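Local coordinates for uncharacterized protein (PDB 5EVH) that is of unknown function but carries a SnoaL-like domain of the NTF2 clan, a fold that often forms a pocket in enzymes and binding proteins, at residues Gly34-Pro40 and Thr104-Phe110. Sequence-based numbering, arbitrary orientation.
Sequences GIVCHAP and TQLRIIF
Val36, Cys37 and His38 pair in parallel with Gln105, Leu106 and Arg107. Strand 35-39 and segment 104-109, part of strand 102-109, approach to 4.6 Å between axes and run 9° apart in direction. Four backbone hydrogen bonds join them. Leu106 N binds Val36 O, His38 N binds Leu106 O at 2.8 Å, and Ile108 N binds His38 O. Val36 N instead sits above the plane of the Thr104 carbonyl. There a water donates to both Gly34 O and Thr104 O.

On one face, the Arg107 guanidinium and the His38 ring form an offset stack, planes 9° apart, with Arg107 NH1 3.7 Å from His38 CD2. A bend at chi3 (-36°) turns the arginine end back over the histidine. The other face is apolar: Cys37 SG sits 4.1 Å from Leu106 CD2, and Ala39 CB meets Ile108 CG2 at 3.8 Å. At the far end, Pro40 CG lies over the centre of the Phe110 ring, a CH-pi contact of 3.8 Å to the centroid.

These are inner strands of a mixed sheet, flanked by antiparallel 42-45 and 92-99. Thr104 and Gln105 form a classic beta bulge opposite Thr97. Helix 47-58 covers the apolar face through Phe50, consistent with the NTF2-like fold. Leu67 and Met79 of the second subunit pack on Arg107 and Ile109.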
loop_
_atom_site.group_PDB
_atom_site.type_symbol
_atom_site.label_atom_id
_atom_site.label_comp_id
_atom_site.label_asym_id
_atom_site.label_seq_id
_atom_site.Cartn_x
_atom_site.Cartn_y
_atom_site.Cartn_z
ATOM N N GLY A 34 4.777 -19.887 -11.522
ATOM C CA GLY A 34 3.359 -19.603 -11.674
ATOM C C GLY A 34 2.907 -18.411 -10.819
ATOM O O GLY A 34 1.738 -18.375 -10.424
ATOM N N ILE A 35 3.788 -17.434 -10.513
ATOM C CA ILE A 35 3.396 -16.314 -9.646
ATOM C C ILE A 35 2.112 -15.671 -10.177
ATOM O O ILE A 35 1.886 -15.572 -11.391
ATOM C CB ILE A 35 4.530 -15.268 -9.546
ATOM C CG1 ILE A 35 4.149 -14.094 -8.584
ATOM C CG2 ILE A 35 4.915 -14.813 -10.973
ATOM C CD1 ILE A 35 5.363 -13.258 -8.173
ATOM N N VAL A 36 1.238 -15.277 -9.251
ATOM C CA VAL A 36 0.075 -14.441 -9.539
ATOM C C VAL A 36 0.353 -13.089 -8.911
ATOM O O VAL A 36 0.584 -13.007 -7.692
ATOM C CB VAL A 36 -1.203 -15.046 -8.948
ATOM C CG1 VAL A 36 -2.365 -14.066 -9.166
ATOM C CG2 VAL A 36 -1.455 -16.478 -9.554
ATOM N N CYS A 37 0.351 -12.030 -9.728
ATOM C CA CYS A 37 0.641 -10.679 -9.246
ATOM C C CYS A 37 -0.614 -9.833 -9.452
ATOM O O CYS A 37 -1.180 -9.811 -10.546
ATOM C CB CYS A 37 1.856 -10.061 -9.969
ATOM S SG CYS A 37 2.128 -8.332 -9.481
ATOM N N HIS A 38 -1.080 -9.157 -8.413
ATOM C CA HIS A 38 -2.191 -8.231 -8.571
ATOM C C HIS A 38 -1.585 -6.850 -8.421
ATOM O O HIS A 38 -1.065 -6.509 -7.352
ATOM C CB HIS A 38 -3.270 -8.444 -7.517
ATOM C CG HIS A 38 -3.828 -9.831 -7.487
ATOM N ND1 HIS A 38 -4.831 -10.259 -8.340
ATOM C CD2 HIS A 38 -3.548 -10.878 -6.675
ATOM C CE1 HIS A 38 -5.127 -11.515 -8.066
ATOM N NE2 HIS A 38 -4.377 -11.904 -7.047
ATOM N N ALA A 39 -1.647 -6.061 -9.472
ATOM C CA ALA A 39 -0.991 -4.756 -9.487
ATOM C C ALA A 39 -2.046 -3.703 -9.790
ATOM O O ALA A 39 -3.166 -4.083 -10.148
ATOM C CB ALA A 39 0.112 -4.779 -10.536
ATOM N N PRO A 40 -1.752 -2.390 -9.666
ATOM C CA PRO A 40 -2.837 -1.403 -9.817
ATOM C C PRO A 40 -3.522 -1.458 -11.166
ATOM O O PRO A 40 -4.745 -1.270 -11.223
ATOM C CB PRO A 40 -2.126 -0.069 -9.569
ATOM C CG PRO A 40 -1.060 -0.462 -8.534
ATOM C CD PRO A 40 -0.529 -1.775 -9.114
ATOM N N THR A 104 4.872 -16.823 -4.517
ATOM C CA THR A 104 3.832 -17.415 -5.361
ATOM C C THR A 104 2.664 -16.464 -5.577
ATOM O O THR A 104 1.887 -16.673 -6.521
ATOM C CB THR A 104 3.267 -18.692 -4.736
ATOM O OG1 THR A 104 2.738 -18.296 -3.461
ATOM C CG2 THR A 104 4.330 -19.743 -4.547
ATOM N N GLN A 105 2.550 -15.418 -4.754
ATOM C CA GLN A 105 1.517 -14.397 -4.930
ATOM C C GLN A 105 2.065 -13.075 -4.466
ATOM O O GLN A 105 2.774 -13.022 -3.468
ATOM C CB GLN A 105 0.258 -14.639 -4.094
ATOM C CG GLN A 105 -0.347 -15.963 -4.318
ATOM C CD GLN A 105 -1.646 -16.055 -3.595
ATOM O OE1 GLN A 105 -1.816 -16.898 -2.702
ATOM N NE2 GLN A 105 -2.582 -15.153 -3.946
ATOM N N LEU A 106 1.705 -12.003 -5.165
ATOM C CA LEU A 106 2.247 -10.684 -4.863
ATOM C C LEU A 106 1.146 -9.693 -5.176
ATOM O O LEU A 106 0.702 -9.639 -6.330
ATOM C CB LEU A 106 3.495 -10.398 -5.703
ATOM C CG LEU A 106 4.279 -9.153 -5.215
ATOM C CD1 LEU A 106 5.734 -9.309 -5.722
ATOM C CD2 LEU A 106 3.765 -7.901 -5.722
ATOM N N ARG A 107 0.662 -8.953 -4.162
ATOM C CA ARG A 107 -0.271 -7.858 -4.423
ATOM C C ARG A 107 0.469 -6.556 -4.139
ATOM O O ARG A 107 0.969 -6.352 -3.022
ATOM C CB ARG A 107 -1.560 -7.958 -3.596
ATOM C CG ARG A 107 -2.461 -6.716 -3.843
ATOM C CD ARG A 107 -3.916 -6.843 -3.200
ATOM N NE ARG A 107 -4.553 -8.192 -3.213
ATOM C CZ ARG A 107 -5.411 -8.611 -4.147
ATOM N NH1 ARG A 107 -5.942 -9.820 -4.049
ATOM N NH2 ARG A 107 -5.748 -7.831 -5.190
ATOM N N ILE A 108 0.522 -5.667 -5.127
ATOM C CA ILE A 108 1.265 -4.415 -4.936
ATOM C C ILE A 108 0.344 -3.219 -5.130
ATOM O O ILE A 108 -0.526 -3.228 -6.004
ATOM C CB ILE A 108 2.506 -4.330 -5.847
ATOM C CG1 ILE A 108 3.152 -2.929 -5.747
ATOM C CG2 ILE A 108 2.182 -4.596 -7.336
ATOM C CD1 ILE A 108 4.571 -2.935 -6.354
ATOM N N ILE A 109 0.464 -2.221 -4.239
ATOM C CA ILE A 109 -0.400 -1.025 -4.285
ATOM C C ILE A 109 0.509 0.185 -4.413
ATOM O O ILE A 109 1.421 0.351 -3.606
ATOM C CB ILE A 109 -1.259 -0.889 -3.010
ATOM C CG1 ILE A 109 -2.071 -2.167 -2.801
ATOM C CG2 ILE A 109 -2.163 0.347 -3.195
ATOM C CD1 ILE A 109 -2.953 -2.118 -1.472
ATOM N N PHE A 110 0.242 1.041 -5.398
ATOM C CA PHE A 110 0.836 2.363 -5.432
ATOM C C PHE A 110 -0.089 3.262 -6.244
ATOM O O PHE A 110 -0.993 2.792 -6.960
ATOM C CB PHE A 110 2.236 2.363 -6.050
ATOM C CG PHE A 110 2.290 1.775 -7.427
ATOM C CD1 PHE A 110 2.586 0.418 -7.593
ATOM C CD2 PHE A 110 2.046 2.563 -8.539
ATOM C CE1 PHE A 110 2.647 -0.143 -8.921
ATOM C CE2 PHE A 110 2.091 2.036 -9.858
ATOM C CZ PHE A 110 2.369 0.682 -10.043
HETATM O O HOH W 1 0.991 -18.902 -7.816
#